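Local atomic coordinates of acidocalcisomal pyrophosphatase (Trypanosoma cruzi, PDB entry 5CUV), a protein that probably hydrolyses inorganic pyrophosphate to phosphate, using magnesium ions as the cofactor. Residues I130-E133 / K134-W138; F379-N382 / G383-K386; G403-R406 / K407-K411. All blocks are in the same frame, centred on the assembly; numbering follows the deposited sequence.

Interaction 1 (I130-E133 / K134-W138); sequences ITFE and KFWAW
Trp-136 lays its CB over one face of the Phe-132 ring at the start of helix 132-141, the last of four helices that probably form a paired EF-hand-like domain near the N-terminus. This CH-pi contact puts Trp-136 CB 4.1 Å from the centroid of the Phe-132 ring, closer to the rim than to the middle, with Phe-132 CZ as the nearest ring atom at 3.7 Å. The two side chains run side by side and point the same way, since both have CG anti to the backbone N (chi1 179° for Phe-132, -179° for Trp-136). The rings themselves are nearly parallel, at 20°, yet slid so far apart that they barely overlap, so the packing rests on the CB methylene and not on a true stack. Phe-135 joins from the side: its CD2 is 4.1 Å from Phe-132 CE1, and Phe-132 meets it at the edge of the Phe-135 ring. On the strand side, the methyl CG2 of Ile-130 approaches CB of Phe-135.

These aromatic groups reach different neighbours. Phe-132 and Trp-136 touch helix 73-87, where Phe-132 also meets the ring of Phe-84, whereas Phe-135 lies against Ile-100 and Met-103 of helix 97-106. Just before the helix, Ile-130 pairs through its backbone with Leu-95, consistent with the short antiparallel link between the loops of an EF-hand pair. Thr-131 occupies the N-cap position without a capping bond from its side chain. The spacing is fixed by successive i to i+4 backbone bonds: Phe-135 N to Thr-131 O at 2.8 Å, Ala-137 N to Glu-133 O at 2.9 Å, and between them Trp-136 N, which approaches Phe-132 O almost along the C=O axis.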
loop_
_atom_site.group_PDB
_atom_site.type_symbol
_atom_site.label_atom_id
_atom_site.label_comp_id
_atom_site.label_asym_id
_atom_site.label_seq_id
_atom_site.Cartn_x
_atom_site.Cartn_y
_atom_site.Cartn_z
ATOM N N ILE A 130 13.683 -57.311 -24.260
ATOM C CA ILE A 130 14.767 -56.330 -24.266
ATOM C C ILE A 130 15.443 -56.095 -22.935
ATOM O O ILE A 130 14.821 -55.699 -21.953
ATOM C CB ILE A 130 14.278 -55.022 -24.814
ATOM C CG1 ILE A 130 13.521 -55.272 -26.115
ATOM C CG2 ILE A 130 15.444 -54.123 -25.078
ATOM C CD1 ILE A 130 13.149 -54.008 -26.840
ATOM N N THR A 131 16.737 -56.367 -22.911
ATOM C CA THR A 131 17.518 -56.206 -21.705
ATOM C C THR A 131 17.839 -54.724 -21.494
ATOM O O THR A 131 17.775 -53.916 -22.429
ATOM C CB THR A 131 18.837 -56.996 -21.803
ATOM O OG1 THR A 131 19.441 -57.066 -20.515
ATOM C CG2 THR A 131 19.808 -56.300 -22.715
ATOM N N PHE A 132 18.170 -54.374 -20.257
ATOM C CA PHE A 132 18.535 -53.010 -19.940
ATOM C C PHE A 132 19.758 -52.633 -20.778
ATOM O O PHE A 132 19.713 -51.658 -21.558
ATOM C CB PHE A 132 18.847 -52.853 -18.444
ATOM C CG PHE A 132 19.254 -51.469 -18.069
ATOM C CD1 PHE A 132 18.477 -50.382 -18.446
ATOM C CD2 PHE A 132 20.496 -51.224 -17.517
ATOM C CE1 PHE A 132 18.946 -49.077 -18.302
ATOM C CE2 PHE A 132 20.965 -49.926 -17.375
ATOM C CZ PHE A 132 20.187 -48.858 -17.775
ATOM N N GLU A 133 20.836 -53.401 -20.650
ATOM C CA GLU A 133 22.040 -53.085 -21.408
ATOM C C GLU A 133 21.746 -52.815 -22.860
ATOM O O GLU A 133 22.308 -51.880 -23.441
ATOM C CB GLU A 133 23.071 -54.206 -21.344
ATOM C CG GLU A 133 23.935 -54.237 -20.083
ATOM C CD GLU A 133 24.478 -52.861 -19.695
ATOM O OE1 GLU A 133 24.772 -52.021 -20.597
ATOM O OE2 GLU A 133 24.607 -52.634 -18.471
ATOM N N LYS A 134 20.886 -53.636 -23.461
ATOM C CA LYS A 134 20.565 -53.430 -24.865
ATOM C C LYS A 134 19.735 -52.178 -25.002
ATOM O O LYS A 134 19.834 -51.480 -26.009
ATOM C CB LYS A 134 19.800 -54.620 -25.461
ATOM C CG LYS A 134 20.676 -55.663 -26.176
ATOM C CD LYS A 134 21.805 -55.028 -27.066
ATOM C CE LYS A 134 22.358 -56.043 -28.087
ATOM N NZ LYS A 134 22.005 -57.430 -27.646
ATOM N N PHE A 135 18.901 -51.901 -23.999
ATOM C CA PHE A 135 18.075 -50.709 -24.042
ATOM C C PHE A 135 18.986 -49.520 -23.958
ATOM O O PHE A 135 19.057 -48.708 -24.884
ATOM C CB PHE A 135 17.088 -50.681 -22.869
ATOM C CG PHE A 135 16.342 -49.376 -22.724
ATOM C CD1 PHE A 135 15.441 -48.954 -23.707
ATOM C CD2 PHE A 135 16.594 -48.528 -21.621
ATOM C CE1 PHE A 135 14.805 -47.701 -23.606
ATOM C CE2 PHE A 135 15.962 -47.281 -21.512
ATOM C CZ PHE A 135 15.069 -46.870 -22.505
ATOM N N TRP A 136 19.713 -49.453 -22.845
ATOM C CA TRP A 136 20.634 -48.354 -22.598
ATOM C C TRP A 136 21.584 -48.139 -23.765
ATOM O O TRP A 136 21.873 -47.025 -24.116
ATOM C CB TRP A 136 21.395 -48.578 -21.280
ATOM C CG TRP A 136 22.351 -47.469 -20.939
ATOM C CD1 TRP A 136 23.701 -47.577 -20.807
ATOM C CD2 TRP A 136 22.049 -46.067 -20.771
ATOM N NE1 TRP A 136 24.269 -46.340 -20.574
ATOM C CE2 TRP A 136 23.285 -45.395 -20.549
ATOM C CE3 TRP A 136 20.864 -45.316 -20.791
ATOM C CZ2 TRP A 136 23.371 -44.012 -20.348
ATOM C CZ3 TRP A 136 20.946 -43.934 -20.592
ATOM C CH2 TRP A 136 22.201 -43.295 -20.372
ATOM N N ALA A 137 22.036 -49.207 -24.401
ATOM C CA ALA A 137 22.951 -49.077 -25.542
ATOM C C ALA A 137 22.257 -48.381 -26.699
ATOM O O ALA A 137 22.837 -47.558 -27.416
ATOM C CB ALA A 137 23.420 -50.439 -25.981
ATOM N N TRP A 138 20.992 -48.713 -26.869
ATOM C CA TRP A 138 20.209 -48.127 -27.952
ATOM C C TRP A 138 19.903 -46.638 -27.700
ATOM O O TRP A 138 19.992 -45.832 -28.624
ATOM C CB TRP A 138 18.880 -48.903 -28.143
ATOM C CG TRP A 138 17.959 -48.221 -29.130
ATOM C CD1 TRP A 138 18.087 -48.191 -30.497
ATOM C CD2 TRP A 138 16.843 -47.400 -28.818
ATOM N NE1 TRP A 138 17.115 -47.394 -31.055
ATOM C CE2 TRP A 138 16.335 -46.894 -30.044
ATOM C CE3 TRP A 138 16.222 -47.025 -27.624
ATOM C CZ2 TRP A 138 15.227 -46.034 -30.102
ATOM C CZ3 TRP A 138 15.116 -46.160 -27.680
ATOM C CH2 TRP A 138 14.634 -45.677 -28.910
#

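Interaction 2 (F379-N382 / G383-K386); sequences FVFN and GEFK
Gly-383 N bonds to Val-380 O at 3.0 Å, and Glu-384 N to Phe-381 O at 3.1 Å, two overlapping i to i+3 turns in which Phe-381, Asn-382 and Gly-383 all have positive phi, so that the backbone makes a short left-handed coil. Both donors stand well above the plane of the carbonyl they use, although the second N-H points at its oxygen nearly straight, at 168°.

The turn brings Phe-379 CB against Gly-383 CA, 3.4 Å away. Farther along, Lys-386 folds back onto Phe-381. Bends at chi2 and chi3 (-69° and -76°) carry the lysine chain across the aromatic side chain at about a right angle, so that CE lies over one face, 3.9 Å from the centroid of the Phe-381 ring, in a CH-pi contact. The ammonium is carried beyond it, toward the CD2 and CE2 side of the ring. At the edge of the same ring, near its plane, stands OE2 of Glu-384, 3.7 Å from Phe-381 CB.

Phe-390, from the helix that follows, meets Phe-381 edge-to-face and forms a cation-pi pair with Lys-386, so both partners share the same neighbour. Phe-379 instead stacks its ring on His-362 of helix 357-367, and its side chain is about 8 Å from that of the magnesium ligand Asp-328. The arrangement is two overlapping beta turns of type I'/III' delivering the chain into strand 386-387, which pairs antiparallel with strand 310-323, part of the barrel core known from family I pyrophosphatases.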
loop_
_atom_site.group_PDB
_atom_site.type_symbol
_atom_site.label_atom_id
_atom_site.label_comp_id
_atom_site.label_asym_id
_atom_site.label_seq_id
_atom_site.Cartn_x
_atom_site.Cartn_y
_atom_site.Cartn_z
ATOM N N PHE A 379 -33.724 1.864 11.872
ATOM C CA PHE A 379 -33.063 0.807 11.082
ATOM C C PHE A 379 -33.591 -0.596 11.435
ATOM O O PHE A 379 -33.936 -0.870 12.598
ATOM C CB PHE A 379 -31.547 0.752 11.360
ATOM C CG PHE A 379 -30.851 2.031 11.155
ATOM C CD1 PHE A 379 -31.011 3.076 12.076
ATOM C CD2 PHE A 379 -30.159 2.266 9.971
ATOM C CE1 PHE A 379 -30.499 4.354 11.813
ATOM C CE2 PHE A 379 -29.636 3.540 9.684
ATOM C CZ PHE A 379 -29.811 4.595 10.612
ATOM N N VAL A 380 -33.601 -1.494 10.449
ATOM C CA VAL A 380 -33.963 -2.873 10.708
ATOM C C VAL A 380 -32.722 -3.504 11.308
ATOM O O VAL A 380 -31.675 -2.844 11.378
ATOM C CB VAL A 380 -34.246 -3.594 9.463
ATOM C CG1 VAL A 380 -35.508 -2.998 8.826
ATOM C CG2 VAL A 380 -32.987 -3.548 8.567
ATOM N N PHE A 381 -32.822 -4.755 11.765
ATOM C CA PHE A 381 -31.687 -5.463 12.387
ATOM C C PHE A 381 -30.932 -4.675 13.419
ATOM O O PHE A 381 -29.710 -4.800 13.536
ATOM C CB PHE A 381 -30.686 -5.926 11.347
ATOM C CG PHE A 381 -31.231 -6.941 10.417
ATOM C CD1 PHE A 381 -31.919 -6.559 9.302
ATOM C CD2 PHE A 381 -31.118 -8.266 10.698
ATOM C CE1 PHE A 381 -32.500 -7.501 8.472
ATOM C CE2 PHE A 381 -31.688 -9.221 9.874
ATOM C CZ PHE A 381 -32.382 -8.829 8.761
ATOM N N ASN A 382 -31.651 -3.857 14.171
ATOM C CA ASN A 382 -31.025 -3.089 15.233
ATOM C C ASN A 382 -29.907 -2.190 14.757
ATOM O O ASN A 382 -28.936 -1.971 15.490
ATOM C CB ASN A 382 -30.497 -4.035 16.327
ATOM C CG ASN A 382 -31.628 -4.889 16.973
ATOM O OD1 ASN A 382 -32.003 -5.962 16.444
ATOM N ND2 ASN A 382 -32.186 -4.399 18.096
ATOM N N GLY A 383 -30.034 -1.664 13.536
ATOM C CA GLY A 383 -28.990 -0.789 13.025
ATOM C C GLY A 383 -27.604 -1.405 12.882
ATOM O O GLY A 383 -26.633 -0.674 12.680
ATOM N N GLU A 384 -27.480 -2.729 12.987
ATOM C CA GLU A 384 -26.184 -3.360 12.849
ATOM C C GLU A 384 -25.887 -3.546 11.383
ATOM O O GLU A 384 -26.806 -3.657 10.563
ATOM C CB GLU A 384 -26.140 -4.683 13.599
ATOM C CG GLU A 384 -26.898 -5.853 13.002
ATOM C CD GLU A 384 -27.535 -6.827 14.085
ATOM O OE1 GLU A 384 -27.139 -6.758 15.306
ATOM O OE2 GLU A 384 -28.434 -7.654 13.683
ATOM N N PHE A 385 -24.599 -3.553 11.042
ATOM C CA PHE A 385 -24.177 -3.689 9.646
ATOM C C PHE A 385 -24.126 -5.143 9.291
ATOM O O PHE A 385 -23.316 -5.839 9.841
ATOM C CB PHE A 385 -22.787 -3.093 9.467
ATOM C CG PHE A 385 -22.776 -1.621 9.331
ATOM C CD1 PHE A 385 -22.956 -1.036 8.103
ATOM C CD2 PHE A 385 -22.565 -0.809 10.443
ATOM C CE1 PHE A 385 -22.917 0.378 7.976
ATOM C CE2 PHE A 385 -22.523 0.606 10.354
ATOM C CZ PHE A 385 -22.696 1.202 9.122
ATOM N N LYS A 386 -24.968 -5.614 8.391
ATOM C CA LYS A 386 -24.934 -7.025 8.068
ATOM C C LYS A 386 -23.709 -7.320 7.230
ATOM O O LYS A 386 -23.223 -6.461 6.561
ATOM C CB LYS A 386 -26.221 -7.416 7.323
ATOM C CG LYS A 386 -27.535 -7.016 8.057
ATOM C CD LYS A 386 -27.760 -7.832 9.324
ATOM C CE LYS A 386 -28.237 -9.249 8.963
ATOM N NZ LYS A 386 -28.434 -10.126 10.168
#

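Interaction 3 (G403-R406 / K407-K411); sequences GNLR and KINKK
The guanidinium of Arg-406 carries Lys-410 on one of its faces: CE of the lysine lies above the plane, displaced toward the rim, with CD next to it over the same group. At its ends the arginine turns to the second subunit, NH1 making a weak hydrogen bond to Ser-156 OG and NH2 another to Met-154 O, both on that neighbouring chain. The second flat group, the amide of Asn-404, runs alongside Ile-408, its OD1 3.9 Å from the methyl CD1 of Ile-408.

Arg-406 and Lys-410 are one turn apart near the C-terminal end of helix 388-412 and extend side by side in the same direction. Lys-410 is bent at chi2 and chi3 (-82° and -77°), which lays its methylenes flat over the arginine instead of sending them straight outward. Leu-405, the buried member of the group, brings CD1 against the side chain of Asn-409. It also touches Trp-277 of its own chain and, together with Asn-409, Met-154 of the second subunit.

Regular i to i+4 bonds run beneath these side chains, Lys-407 N to Gly-403 O at 3.1 Å and Ile-408 N to Asn-404 O at 3.3 Å. Lys-407 doubles back on the same carbonyl: a bend at its last torsion turns NZ toward Gly-403 O at 3.4 Å, so Gly-403 O accepts from both the backbone N and, weakly, NZ of Lys-407.

Because the lysine chain and the guanidinium it lies over both carry positive charge, two like charges lie close here; the methylenes probably supply what favourable packing there is, though the placing of Lys-410 is uncertain. The weak bonds from NH1 and NH2 to the neighbouring subunit give the guanidinium partners that carry no charge of their own.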
loop_
_atom_site.group_PDB
_atom_site.type_symbol
_atom_site.label_atom_id
_atom_site.label_comp_id
_atom_site.label_asym_id
_atom_site.label_seq_id
_atom_site.Cartn_x
_atom_site.Cartn_y
_atom_site.Cartn_z
ATOM N N GLY A 403 -34.757 -7.383 -13.063
ATOM C CA GLY A 403 -34.883 -8.211 -14.234
ATOM C C GLY A 403 -36.328 -8.391 -14.618
ATOM O O GLY A 403 -36.698 -8.345 -15.810
ATOM N N ASN A 404 -37.159 -8.581 -13.600
ATOM C CA ASN A 404 -38.553 -8.828 -13.861
ATOM C C ASN A 404 -39.240 -7.516 -14.216
ATOM O O ASN A 404 -40.264 -7.483 -14.884
ATOM C CB ASN A 404 -39.139 -9.593 -12.664
ATOM C CG ASN A 404 -40.436 -9.019 -12.168
ATOM O OD1 ASN A 404 -41.513 -9.294 -12.741
ATOM N ND2 ASN A 404 -40.359 -8.209 -11.088
ATOM N N LEU A 405 -38.625 -6.413 -13.828
ATOM C CA LEU A 405 -39.184 -5.113 -14.175
ATOM C C LEU A 405 -38.994 -4.944 -15.672
ATOM O O LEU A 405 -39.774 -4.296 -16.355
ATOM C CB LEU A 405 -38.454 -4.003 -13.424
ATOM C CG LEU A 405 -38.772 -2.600 -13.912
ATOM C CD1 LEU A 405 -40.204 -2.476 -14.237
ATOM C CD2 LEU A 405 -38.467 -1.622 -12.853
ATOM N N ARG A 406 -37.935 -5.557 -16.178
ATOM C CA ARG A 406 -37.669 -5.481 -17.601
ATOM C C ARG A 406 -38.666 -6.310 -18.339
ATOM O O ARG A 406 -39.306 -5.801 -19.228
ATOM C CB ARG A 406 -36.285 -5.977 -17.927
ATOM C CG ARG A 406 -35.273 -5.190 -17.233
ATOM C CD ARG A 406 -34.216 -4.895 -18.189
ATOM N NE ARG A 406 -34.511 -3.696 -18.945
ATOM C CZ ARG A 406 -33.833 -3.366 -20.029
ATOM N NH1 ARG A 406 -32.848 -4.170 -20.459
ATOM N NH2 ARG A 406 -34.120 -2.232 -20.659
ATOM N N LYS A 407 -38.811 -7.574 -17.946
ATOM C CA LYS A 407 -39.738 -8.504 -18.603
ATOM C C LYS A 407 -41.101 -7.881 -18.850
ATOM O O LYS A 407 -41.538 -7.768 -19.986
ATOM C CB LYS A 407 -39.963 -9.767 -17.766
ATOM C CG LYS A 407 -38.796 -10.753 -17.635
ATOM C CD LYS A 407 -39.143 -11.878 -16.645
ATOM C CE LYS A 407 -37.917 -12.659 -16.254
ATOM N NZ LYS A 407 -36.935 -11.732 -15.625
ATOM N N ILE A 408 -41.776 -7.488 -17.776
ATOM C CA ILE A 408 -43.106 -6.885 -17.863
ATOM C C ILE A 408 -43.238 -5.797 -18.923
ATOM O O ILE A 408 -44.123 -5.845 -19.780
ATOM C CB ILE A 408 -43.528 -6.272 -16.505
ATOM C CG1 ILE A 408 -43.805 -7.386 -15.501
ATOM C CG2 ILE A 408 -44.743 -5.384 -16.669
ATOM C CD1 ILE A 408 -44.250 -6.897 -14.136
ATOM N N ASN A 409 -42.364 -4.804 -18.855
ATOM C CA ASN A 409 -42.416 -3.692 -19.782
ATOM C C ASN A 409 -41.803 -4.071 -21.132
ATOM O O ASN A 409 -42.450 -3.931 -22.167
ATOM C CB ASN A 409 -41.709 -2.492 -19.135
ATOM C CG ASN A 409 -42.217 -2.218 -17.696
ATOM O OD1 ASN A 409 -42.434 -3.155 -16.923
ATOM N ND2 ASN A 409 -42.395 -0.941 -17.342
ATOM N N LYS A 410 -40.575 -4.588 -21.105
ATOM C CA LYS A 410 -39.851 -4.986 -22.319
ATOM C C LYS A 410 -40.621 -5.960 -23.203
ATOM O O LYS A 410 -40.353 -6.035 -24.407
ATOM C CB LYS A 410 -38.475 -5.602 -21.972
ATOM C CG LYS A 410 -37.519 -4.666 -21.148
ATOM C CD LYS A 410 -36.749 -3.649 -22.012
ATOM C CE LYS A 410 -35.577 -4.286 -22.767
ATOM N NZ LYS A 410 -34.918 -3.298 -23.688
ATOM N N LYS A 411 -41.564 -6.703 -22.623
ATOM C CA LYS A 411 -42.348 -7.653 -23.415
ATOM C C LYS A 411 -43.748 -7.147 -23.768
ATOM O O LYS A 411 -44.106 -7.142 -24.949
ATOM C CB LYS A 411 -42.451 -9.023 -22.718
ATOM C CG LYS A 411 -41.129 -9.802 -22.650
ATOM C CD LYS A 411 -41.357 -11.251 -22.227
ATOM C CE LYS A 411 -42.079 -11.347 -20.891
ATOM N NZ LYS A 411 -42.284 -12.754 -20.451
#

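In the fold
Interaction 1 lies in the N-terminal helical region, probably EF-hand-like, whereas interactions 2 and 3 lie on the opposite side of the chain's centre in the pyrophosphatase part; the centres of interactions 1 and 2 are 77 Å apart. Interaction 1 is partly buried and mainly aromatic, wedged among helices. The other two are surface contacts in which lysine methylenes cover a flat group, a phenyl ring in 379-386 and a guanidinium in 403-411. Helix 388-412 connects these two, with Phe-390 near its beginning and Arg-406 near its end. Interaction 2 faces its own chain, while interaction 3 meets a neighbouring subunit, and Trp-136 of interaction 1 also packs on another copy.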